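Local coordinates for protein beta-galactosidase (Trichoderma reesei, PDB 3OG2) that probably hydrolyses terminal non-reducing beta-D-galactose residues in beta-D-galactosides, as a TIM-barrel member of glycoside hydrolase family 35, at residues V47-R51 with F75-L81; Y322-T328 with Y342-I348; P86-R90 with N152-I157. All coordinates share one frame; numbering follows the deposited sequence.

Contact 1: residues V47-R51 with F75-L81; sequences VHPFR and FYVDWAL
Phe-50 lays the face of its ring over Asp-78 just beyond the C-terminal ends of strands 38-47 and 72-76, neighbouring parallel strands of the TIM barrel. This is the tight part of the contact. Asp-78 CB lies 3.7 Å from the centroid of the Phe-50 ring and 9° off its normal, a CH-pi contact over the middle of one face, while His-48 CB covers the opposite face nearer the rim. Phe-50 CG stands between its backbone N and carbonyl carbon (chi1 55°), and this crowded position swings the ring off the 3-10 turn 49-51 onto the chain at 76-78. Leu-81 CD1 comes in at right angles and touches Phe-50 CB at 3.6 Å. Tyr-76 O is buried and has no hydrogen-bonding partner; at the edge of the ring it meets Phe-50 CE2 at 3.5 Å, and Pro-49 CD approaches the same oxygen equally closely. Asp-78 is the N-cap of the short helix that follows, and its OD1 accepts a weak capping bond from Ala-80 N.

Towards the galactose pocket the fit is less flush. His-48 and Tyr-76 run side by side, pointing the same way, but their rings meet obliquely, planes 42° apart, though one approach is short, His-48 NE2 to Tyr-76 CD2 at 3.2 Å. Tyr-76 is a galactose-binding residue, and its OH bonds to Asn-179, another one, and here to a glycerol in the pocket. Both nitrogens of the imidazole are held, which fixes its rotation beside the tyrosine: NE2 bonds to Glu-46, and Arg-51 NH1, lying close to the plane of the imidazole, donates to His-48 ND1 at 2.9 Å.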
loop_
_atom_site.group_PDB
_atom_site.type_symbol
_atom_site.label_atom_id
_atom_site.label_comp_id
_atom_site.label_asym_id
_atom_site.label_seq_id
_atom_site.Cartn_x
_atom_site.Cartn_y
_atom_site.Cartn_z
ATOM N N VAL A 47 -1.421 0.050 -5.201
ATOM C CA VAL A 47 -2.677 0.095 -4.423
ATOM C C VAL A 47 -3.294 -1.292 -4.473
ATOM O O VAL A 47 -3.356 -1.856 -5.554
ATOM C CB VAL A 47 -3.665 1.110 -5.005
ATOM C CG1 VAL A 47 -5.001 1.080 -4.238
ATOM C CG2 VAL A 47 -3.074 2.519 -5.028
ATOM N N HIS A 48 -3.747 -1.805 -3.342
ATOM C CA HIS A 48 -4.311 -3.169 -3.342
ATOM C C HIS A 48 -5.788 -3.066 -3.054
ATOM O O HIS A 48 -6.172 -2.698 -1.956
ATOM C CB HIS A 48 -3.660 -4.036 -2.279
ATOM C CG HIS A 48 -2.198 -4.267 -2.600
ATOM N ND1 HIS A 48 -1.319 -4.758 -1.708
ATOM C CD2 HIS A 48 -1.560 -4.063 -3.792
ATOM C CE1 HIS A 48 -0.126 -4.833 -2.338
ATOM N NE2 HIS A 48 -0.243 -4.413 -3.590
ATOM N N PRO A 49 -6.655 -3.330 -4.036
ATOM C CA PRO A 49 -8.099 -3.076 -3.850
ATOM C C PRO A 49 -8.650 -3.833 -2.661
ATOM O O PRO A 49 -9.549 -3.330 -1.974
ATOM C CB PRO A 49 -8.732 -3.519 -5.168
ATOM C CG PRO A 49 -7.698 -4.262 -5.916
ATOM C CD PRO A 49 -6.341 -3.787 -5.409
ATOM N N PHE A 50 -8.139 -5.042 -2.403
ATOM C CA PHE A 50 -8.701 -5.811 -1.298
ATOM C C PHE A 50 -8.323 -5.291 0.072
ATOM O O PHE A 50 -8.902 -5.774 1.057
ATOM C CB PHE A 50 -8.270 -7.293 -1.468
ATOM C CG PHE A 50 -6.769 -7.469 -1.581
ATOM C CD1 PHE A 50 -5.986 -7.558 -0.432
ATOM C CD2 PHE A 50 -6.175 -7.549 -2.854
ATOM C CE1 PHE A 50 -4.598 -7.694 -0.498
ATOM C CE2 PHE A 50 -4.787 -7.659 -2.898
ATOM C CZ PHE A 50 -3.999 -7.717 -1.759
ATOM N N ARG A 51 -7.400 -4.338 0.151
ATOM C CA ARG A 51 -7.029 -3.730 1.445
ATOM C C ARG A 51 -7.838 -2.459 1.752
ATOM O O ARG A 51 -7.628 -1.839 2.791
ATOM C CB ARG A 51 -5.545 -3.421 1.452
ATOM C CG ARG A 51 -4.770 -4.733 1.795
ATOM C CD ARG A 51 -3.276 -4.581 1.593
ATOM N NE ARG A 51 -2.514 -5.528 2.427
ATOM C CZ ARG A 51 -1.454 -6.211 2.036
ATOM N NH1 ARG A 51 -0.990 -6.225 0.787
ATOM N NH2 ARG A 51 -0.875 -6.938 2.987
ATOM N N PHE A 75 -1.650 -3.081 -9.130
ATOM C CA PHE A 75 -2.448 -3.704 -8.083
ATOM C C PHE A 75 -2.292 -5.208 -8.111
ATOM O O PHE A 75 -2.176 -5.818 -9.175
ATOM C CB PHE A 75 -3.919 -3.347 -8.211
ATOM C CG PHE A 75 -4.637 -3.910 -9.437
ATOM C CD1 PHE A 75 -4.543 -3.310 -10.699
ATOM C CD2 PHE A 75 -5.403 -5.074 -9.306
ATOM C CE1 PHE A 75 -5.233 -3.855 -11.794
ATOM C CE2 PHE A 75 -6.100 -5.594 -10.401
ATOM C CZ PHE A 75 -6.011 -4.985 -11.637
ATOM N N TYR A 76 -2.354 -5.800 -6.921
ATOM C CA TYR A 76 -2.468 -7.242 -6.770
ATOM C C TYR A 76 -3.943 -7.617 -6.700
ATOM O O TYR A 76 -4.792 -6.795 -6.278
ATOM C CB TYR A 76 -1.779 -7.707 -5.482
ATOM C CG TYR A 76 -0.274 -7.855 -5.547
ATOM C CD1 TYR A 76 0.397 -8.463 -6.630
ATOM C CD2 TYR A 76 0.461 -7.444 -4.424
ATOM C CE1 TYR A 76 1.800 -8.600 -6.591
ATOM C CE2 TYR A 76 1.839 -7.589 -4.398
ATOM C CZ TYR A 76 2.488 -8.164 -5.480
ATOM O OH TYR A 76 3.852 -8.264 -5.407
ATOM N N VAL A 77 -4.197 -8.892 -6.999
ATOM C CA VAL A 77 -5.466 -9.549 -6.641
ATOM C C VAL A 77 -5.122 -10.695 -5.713
ATOM O O VAL A 77 -4.124 -11.407 -5.987
ATOM C CB VAL A 77 -6.222 -10.065 -7.870
ATOM C CG1 VAL A 77 -7.552 -10.663 -7.418
ATOM C CG2 VAL A 77 -6.396 -8.985 -8.919
ATOM N N ASP A 78 -5.871 -10.872 -4.623
ATOM C CA ASP A 78 -5.586 -11.908 -3.633
ATOM C C ASP A 78 -6.515 -13.087 -3.848
ATOM O O ASP A 78 -7.717 -13.043 -3.502
ATOM C CB ASP A 78 -5.760 -11.275 -2.239
ATOM C CG ASP A 78 -5.416 -12.211 -1.130
ATOM O OD1 ASP A 78 -5.115 -13.404 -1.319
ATOM O OD2 ASP A 78 -5.432 -11.726 0.070
ATOM N N TRP A 79 -5.958 -14.169 -4.398
ATOM C CA TRP A 79 -6.735 -15.372 -4.734
ATOM C C TRP A 79 -7.467 -15.891 -3.500
ATOM O O TRP A 79 -8.632 -16.324 -3.610
ATOM C CB TRP A 79 -5.714 -16.393 -5.293
ATOM C CG TRP A 79 -6.231 -17.753 -5.616
ATOM C CD1 TRP A 79 -7.537 -18.227 -5.734
ATOM C CD2 TRP A 79 -5.386 -18.888 -5.882
ATOM N NE1 TRP A 79 -7.523 -19.557 -6.049
ATOM C CE2 TRP A 79 -6.221 -19.994 -6.146
ATOM C CE3 TRP A 79 -4.008 -19.067 -5.918
ATOM C CZ2 TRP A 79 -5.720 -21.253 -6.441
ATOM C CZ3 TRP A 79 -3.494 -20.307 -6.208
ATOM C CH2 TRP A 79 -4.358 -21.387 -6.464
ATOM N N ALA A 80 -6.832 -15.891 -2.342
ATOM C CA ALA A 80 -7.413 -16.477 -1.124
ATOM C C ALA A 80 -8.765 -15.827 -0.784
ATOM O O ALA A 80 -9.586 -16.474 -0.136
ATOM C CB ALA A 80 -6.461 -16.303 0.057
ATOM N N LEU A 81 -8.987 -14.564 -1.207
ATOM C CA LEU A 81 -10.308 -13.930 -0.935
ATOM C C LEU A 81 -11.361 -14.277 -1.965
ATOM O O LEU A 81 -12.547 -14.111 -1.642
ATOM C CB LEU A 81 -10.105 -12.401 -0.884
ATOM C CG LEU A 81 -9.272 -11.934 0.346
ATOM C CD1 LEU A 81 -8.946 -10.449 0.162
ATOM C CD2 LEU A 81 -10.040 -12.180 1.622
#

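Contact 2: residues Y322-T328 with Y342-I348; sequences YMTFGGT and YDYGASI
A cis peptide bond joins Tyr-322 to Met-323, and both side chains pack on Tyr-342 and Tyr-344 where the last TIM-barrel strand, 318-321, gives way to loop. Met-323 CG sits over the face of Tyr-344, 3.8 Å from the ring centroid. The chain then bends twice (chi2 -59°, chi3 -70°), and SD folds back over the centre of the Tyr-322 ring, with Tyr-342 CE2 3.8 Å from Met-323 SD in a Met-aromatic contact. Tyr-322 turns its edge towards the face of Tyr-344, an offset edge-to-face pair with planes at 75°. Its hydroxyl donates to Tyr-342 OH (2.8 Å from Tyr-322 OH), which also bonds to Glu-122 of the galactose site, so Tyr-342 is a second-shell partner of Glu-122, and Tyr-322 probably helps position its hydroxyl. Further along, the backbones close up: Gly-326 CA is 3.1 Å from Tyr-342 O, where any CB would collide, and Ile-348 N donates to Thr-324 O at 3.0 Å. Asp-343 opens a type I' turn and an Asx turn. One water links the two segments, accepting from Gly-326 N and donating to Asp-343 O and to Ile-348 O, the last 2.7 Å from the water oxygen.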
loop_
_atom_site.group_PDB
_atom_site.type_symbol
_atom_site.label_atom_id
_atom_site.label_comp_id
_atom_site.label_asym_id
_atom_site.label_seq_id
_atom_site.Cartn_x
_atom_site.Cartn_y
_atom_site.Cartn_z
ATOM N N TYR A 322 6.130 0.825 -4.434
ATOM C CA TYR A 322 5.444 -0.177 -3.601
ATOM C C TYR A 322 5.727 0.230 -2.161
ATOM O O TYR A 322 6.917 0.113 -1.782
ATOM C CB TYR A 322 6.005 -1.577 -3.942
ATOM C CG TYR A 322 5.230 -2.658 -3.214
ATOM C CD1 TYR A 322 5.330 -2.879 -1.840
ATOM C CD2 TYR A 322 4.338 -3.500 -3.900
ATOM C CE1 TYR A 322 4.632 -3.845 -1.190
ATOM C CE2 TYR A 322 3.601 -4.496 -3.271
ATOM C CZ TYR A 322 3.751 -4.658 -1.915
ATOM O OH TYR A 322 3.002 -5.605 -1.257
ATOM N N MET A 323 4.778 0.518 -1.289
ATOM C CA MET A 323 3.382 0.859 -1.583
ATOM C C MET A 323 3.267 2.380 -1.795
ATOM O O MET A 323 4.087 3.148 -1.264
ATOM C CB MET A 323 2.501 0.531 -0.379
ATOM C CG MET A 323 2.423 -0.975 -0.041
ATOM S SD MET A 323 1.792 -1.978 -1.398
ATOM C CE MET A 323 0.071 -1.471 -1.442
ATOM N N THR A 324 2.223 2.798 -2.492
ATOM C CA THR A 324 1.842 4.214 -2.500
ATOM C C THR A 324 0.680 4.454 -1.550
ATOM O O THR A 324 0.714 5.429 -0.811
ATOM C CB THR A 324 1.570 4.661 -3.936
ATOM O OG1 THR A 324 2.830 4.567 -4.666
ATOM C CG2 THR A 324 1.134 6.107 -4.018
ATOM N N PHE A 325 -0.305 3.576 -1.536
ATOM C CA PHE A 325 -1.338 3.563 -0.506
ATOM C C PHE A 325 -1.401 2.113 -0.005
ATOM O O PHE A 325 -1.657 1.232 -0.855
ATOM C CB PHE A 325 -2.701 4.032 -1.042
ATOM C CG PHE A 325 -3.813 3.683 -0.046
ATOM C CD1 PHE A 325 -3.929 4.360 1.153
ATOM C CD2 PHE A 325 -4.711 2.655 -0.371
ATOM C CE1 PHE A 325 -4.944 4.018 2.052
ATOM C CE2 PHE A 325 -5.712 2.333 0.536
ATOM C CZ PHE A 325 -5.832 3.022 1.731
ATOM N N GLY A 326 -1.199 1.841 1.269
ATOM C CA GLY A 326 -1.146 0.502 1.783
ATOM C C GLY A 326 -2.472 -0.041 2.254
ATOM O O GLY A 326 -2.799 -1.209 2.037
ATOM N N GLY A 327 -3.305 0.761 2.945
ATOM C CA GLY A 327 -4.560 0.250 3.466
ATOM C C GLY A 327 -4.376 -0.668 4.689
ATOM O O GLY A 327 -3.432 -0.505 5.492
ATOM N N THR A 328 -5.314 -1.606 4.824
ATOM C CA THR A 328 -5.416 -2.332 6.074
ATOM C C THR A 328 -5.581 -3.820 5.838
ATOM O O THR A 328 -6.357 -4.223 4.933
ATOM C CB THR A 328 -6.669 -1.825 6.835
ATOM O OG1 THR A 328 -6.513 -0.372 6.982
ATOM C CG2 THR A 328 -6.782 -2.417 8.215
ATOM N N TYR A 342 -1.504 -1.969 7.335
ATOM C CA TYR A 342 -0.544 -2.034 6.215
ATOM C C TYR A 342 -0.261 -0.589 5.767
ATOM O O TYR A 342 -0.078 -0.290 4.598
ATOM C CB TYR A 342 -1.057 -2.829 5.042
ATOM C CG TYR A 342 0.021 -3.430 4.137
ATOM C CD1 TYR A 342 1.084 -4.209 4.624
ATOM C CD2 TYR A 342 -0.034 -3.184 2.770
ATOM C CE1 TYR A 342 2.056 -4.743 3.763
ATOM C CE2 TYR A 342 0.929 -3.739 1.880
ATOM C CZ TYR A 342 1.957 -4.497 2.425
ATOM O OH TYR A 342 2.839 -5.024 1.516
ATOM N N ASP A 343 -0.147 0.339 6.749
ATOM C CA ASP A 343 0.164 1.715 6.379
ATOM C C ASP A 343 1.468 1.792 5.568
ATOM O O ASP A 343 1.556 2.599 4.641
ATOM C CB ASP A 343 0.306 2.564 7.636
ATOM C CG ASP A 343 0.756 3.986 7.366
ATOM O OD1 ASP A 343 -0.141 4.865 7.185
ATOM O OD2 ASP A 343 1.986 4.216 7.301
ATOM N N TYR A 344 2.421 0.948 5.939
ATOM C CA TYR A 344 3.664 0.775 5.122
ATOM C C TYR A 344 4.573 1.973 5.263
ATOM O O TYR A 344 5.625 1.984 4.604
ATOM C CB TYR A 344 3.355 0.442 3.649
ATOM C CG TYR A 344 4.369 -0.461 2.985
ATOM C CD1 TYR A 344 4.360 -1.852 3.204
ATOM C CD2 TYR A 344 5.333 0.089 2.124
ATOM C CE1 TYR A 344 5.301 -2.673 2.579
ATOM C CE2 TYR A 344 6.278 -0.726 1.501
ATOM C CZ TYR A 344 6.239 -2.083 1.740
ATOM O OH TYR A 344 7.201 -2.873 1.117
ATOM N N GLY A 345 4.228 2.999 6.049
ATOM C CA GLY A 345 5.001 4.240 5.980
ATOM C C GLY A 345 4.865 4.923 4.606
ATOM O O GLY A 345 5.725 5.753 4.291
ATOM N N ALA A 346 3.824 4.618 3.835
ATOM C CA ALA A 346 3.695 5.072 2.450
ATOM C C ALA A 346 3.371 6.564 2.369
ATOM O O ALA A 346 2.985 7.220 3.338
ATOM C CB ALA A 346 2.587 4.283 1.756
ATOM N N SER A 347 3.533 7.078 1.153
ATOM C CA SER A 347 3.228 8.511 0.897
ATOM C C SER A 347 1.773 8.844 1.143
ATOM O O SER A 347 1.522 9.992 1.518
ATOM C CB SER A 347 3.605 8.913 -0.519
ATOM O OG SER A 347 2.952 8.119 -1.482
ATOM N N ILE A 348 0.858 7.907 0.952
ATOM C CA ILE A 348 -0.538 8.099 1.359
ATOM C C ILE A 348 -0.785 7.209 2.574
ATOM O O ILE A 348 -0.534 6.006 2.480
ATOM C CB ILE A 348 -1.495 7.744 0.218
ATOM C CG1 ILE A 348 -1.140 8.516 -1.064
ATOM C CG2 ILE A 348 -2.918 7.966 0.665
ATOM C CD1 ILE A 348 -1.946 8.141 -2.303
HETATM O O HOH W 1 4.827 5.815 -1.061
HETATM O O HOH W 2 -0.852 3.477 3.480
#

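Contact 3: residues P86-R90 with N152-I157; sequences PGRFR and NYVAHI
Phe-89 and His-156 pass each other in opposite directions where the loop after helix 79-82 docks on helix 144-163, one of the helices that surround the TIM barrel. The apolar contacts come first, and nearly all are made by Phe-89. With its CG anti to the backbone N (chi1 176°), the phenylalanine reaches out of the loop and offers one face to the helix. His-156 CB lies over the centre of that face, 3.3 Å from the ring centroid, and in return Phe-89 CB sits over the imidazole, 3.9 Å from its centroid. The two planes are only 21° apart but slid so far that the rings barely overlap. At the phenyl edge, Tyr-153 CD1 stands 3.9 Å from Phe-89 CE1 and Ile-157 CD1 4.1 Å from Phe-89 CZ. Cutting the side chain back to an alanine would probably open a gap beside Tyr-153 and Ile-157 and leave His-156 CB without the ring face it rests on.

The polar contacts hold the two sides in position. His-156 ND1 donates to Asn-152 O at 2.8 Å, with the oxygen in the imidazole plane, which keeps the ring from turning. The same oxygen takes the helical bond from His-156 N on the opposite face of its carbonyl plane. A water accepts from Phe-89 N and from Asn-152 ND2 and donates to Gly-87 O. Glu-83 accepts from both Asn-152 ND2 and Gly-87 N.

The chemistry thus implies a joint in which direct contact between loop and helix is mainly apolar, while the polar groups meet through a water and a shared carboxylate.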
loop_
_atom_site.group_PDB
_atom_site.type_symbol
_atom_site.label_atom_id
_atom_site.label_comp_id
_atom_site.label_asym_id
_atom_site.label_seq_id
_atom_site.Cartn_x
_atom_site.Cartn_y
_atom_site.Cartn_z
ATOM N N PRO A 86 -12.773 -24.200 -2.858
ATOM C CA PRO A 86 -12.191 -24.638 -4.110
ATOM C C PRO A 86 -13.287 -24.869 -5.145
ATOM O O PRO A 86 -14.301 -25.533 -4.846
ATOM C CB PRO A 86 -11.494 -25.951 -3.793
ATOM C CG PRO A 86 -11.532 -26.080 -2.308
ATOM C CD PRO A 86 -12.425 -25.048 -1.726
ATOM N N GLY A 87 -13.115 -24.324 -6.347
ATOM C CA GLY A 87 -14.081 -24.485 -7.405
ATOM C C GLY A 87 -15.137 -23.410 -7.435
ATOM O O GLY A 87 -15.974 -23.404 -8.361
ATOM N N ARG A 88 -15.145 -22.500 -6.478
ATOM C CA ARG A 88 -16.198 -21.454 -6.443
ATOM C C ARG A 88 -15.569 -20.089 -6.419
ATOM O O ARG A 88 -15.279 -19.494 -5.400
ATOM C CB ARG A 88 -17.123 -21.629 -5.244
ATOM C CG ARG A 88 -18.339 -20.730 -5.301
ATOM C CD ARG A 88 -19.196 -20.865 -6.539
ATOM N NE ARG A 88 -20.457 -20.146 -6.345
ATOM C CZ ARG A 88 -20.808 -18.936 -6.742
ATOM N NH1 ARG A 88 -19.920 -18.214 -7.432
ATOM N NH2 ARG A 88 -22.019 -18.459 -6.461
ATOM N N PHE A 89 -15.262 -19.558 -7.612
ATOM C CA PHE A 89 -14.694 -18.231 -7.693
ATOM C C PHE A 89 -15.818 -17.249 -7.417
ATOM O O PHE A 89 -16.903 -17.350 -8.015
ATOM C CB PHE A 89 -14.180 -18.037 -9.115
ATOM C CG PHE A 89 -13.627 -16.625 -9.364
ATOM C CD1 PHE A 89 -12.273 -16.358 -9.070
ATOM C CD2 PHE A 89 -14.447 -15.631 -9.885
ATOM C CE1 PHE A 89 -11.749 -15.089 -9.273
ATOM C CE2 PHE A 89 -13.919 -14.362 -10.080
ATOM C CZ PHE A 89 -12.578 -14.114 -9.795
ATOM N N ARG A 90 -15.545 -16.253 -6.586
ATOM C CA ARG A 90 -16.534 -15.246 -6.245
ATOM C C ARG A 90 -15.828 -13.895 -6.143
ATOM O O ARG A 90 -14.943 -13.790 -5.262
ATOM C CB ARG A 90 -17.194 -15.493 -4.900
ATOM C CG ARG A 90 -17.990 -16.738 -4.689
ATOM C CD ARG A 90 -18.595 -16.611 -3.258
ATOM N NE ARG A 90 -19.504 -17.697 -3.033
ATOM C CZ ARG A 90 -20.820 -17.574 -3.239
ATOM N NH1 ARG A 90 -21.399 -16.445 -3.661
ATOM N NH2 ARG A 90 -21.558 -18.655 -2.987
ATOM N N ASN A 152 -8.856 -22.474 -12.338
ATOM C CA ASN A 152 -10.152 -21.812 -12.242
ATOM C C ASN A 152 -9.947 -20.352 -11.854
ATOM O O ASN A 152 -10.601 -19.466 -12.442
ATOM C CB ASN A 152 -11.004 -22.553 -11.188
ATOM C CG ASN A 152 -12.428 -22.018 -11.166
ATOM O OD1 ASN A 152 -13.081 -21.832 -12.191
ATOM N ND2 ASN A 152 -12.955 -21.785 -9.961
ATOM N N TYR A 153 -9.086 -20.066 -10.904
ATOM C CA TYR A 153 -8.859 -18.683 -10.493
ATOM C C TYR A 153 -8.297 -17.903 -11.649
ATOM O O TYR A 153 -8.784 -16.794 -11.947
ATOM C CB TYR A 153 -7.854 -18.682 -9.296
ATOM C CG TYR A 153 -7.334 -17.293 -9.043
ATOM C CD1 TYR A 153 -8.167 -16.283 -8.495
ATOM C CD2 TYR A 153 -6.014 -16.958 -9.335
ATOM C CE1 TYR A 153 -7.633 -14.983 -8.279
ATOM C CE2 TYR A 153 -5.508 -15.707 -9.133
ATOM C CZ TYR A 153 -6.318 -14.720 -8.601
ATOM O OH TYR A 153 -5.812 -13.466 -8.385
ATOM N N VAL A 154 -7.283 -18.413 -12.345
ATOM C CA VAL A 154 -6.698 -17.565 -13.407
ATOM C C VAL A 154 -7.673 -17.365 -14.527
ATOM O O VAL A 154 -7.809 -16.246 -15.070
ATOM C CB VAL A 154 -5.339 -18.101 -13.905
ATOM C CG1 VAL A 154 -4.796 -17.162 -14.967
ATOM C CG2 VAL A 154 -4.384 -18.248 -12.694
ATOM N N ALA A 155 -8.434 -18.408 -14.900
ATOM C CA ALA A 155 -9.396 -18.250 -15.972
ATOM C C ALA A 155 -10.380 -17.145 -15.655
ATOM O O ALA A 155 -10.720 -16.332 -16.532
ATOM C CB ALA A 155 -10.108 -19.580 -16.216
ATOM N N HIS A 156 -10.854 -17.105 -14.409
ATOM C CA HIS A 156 -11.829 -16.099 -14.030
ATOM C C HIS A 156 -11.197 -14.721 -13.909
ATOM O O HIS A 156 -11.700 -13.730 -14.466
ATOM C CB HIS A 156 -12.489 -16.455 -12.664
ATOM C CG HIS A 156 -13.553 -17.477 -12.857
ATOM N ND1 HIS A 156 -13.339 -18.852 -12.914
ATOM C CD2 HIS A 156 -14.896 -17.281 -12.977
ATOM C CE1 HIS A 156 -14.528 -19.456 -13.097
ATOM N NE2 HIS A 156 -15.478 -18.521 -13.139
ATOM N N ILE A 157 -10.085 -14.602 -13.142
ATOM C CA ILE A 157 -9.563 -13.248 -12.893
ATOM C C ILE A 157 -8.929 -12.672 -14.149
ATOM O O ILE A 157 -9.039 -11.459 -14.406
ATOM C CB ILE A 157 -8.598 -13.243 -11.684
ATOM C CG1 ILE A 157 -8.448 -11.821 -11.121
ATOM C CG2 ILE A 157 -7.214 -13.831 -12.014
ATOM C CD1 ILE A 157 -9.695 -11.277 -10.456
HETATM O O HOH W 3 -15.923 -21.024 -10.029
#

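Overall arrangement
All three contacts belong to the family 35 TIM barrel, and contact 1 lies between the others: its centre is about 14 Å from each of theirs, while contacts 2 and 3 are about 28 Å apart and do not touch. Along the chain the order is contact 1, contact 3, contact 2. The first and last barrel strands, 38-47 and 318-321, pair side by side, which brings contacts 1 and 2 together at the galactose site; Arg-51 bridges them through its backbone to Thr-328 and a cation-pi contact with Tyr-342. Outward, Trp-79 stacks on Tyr-153, so packing continues from the pocket wall to helix 144-163 near the surface.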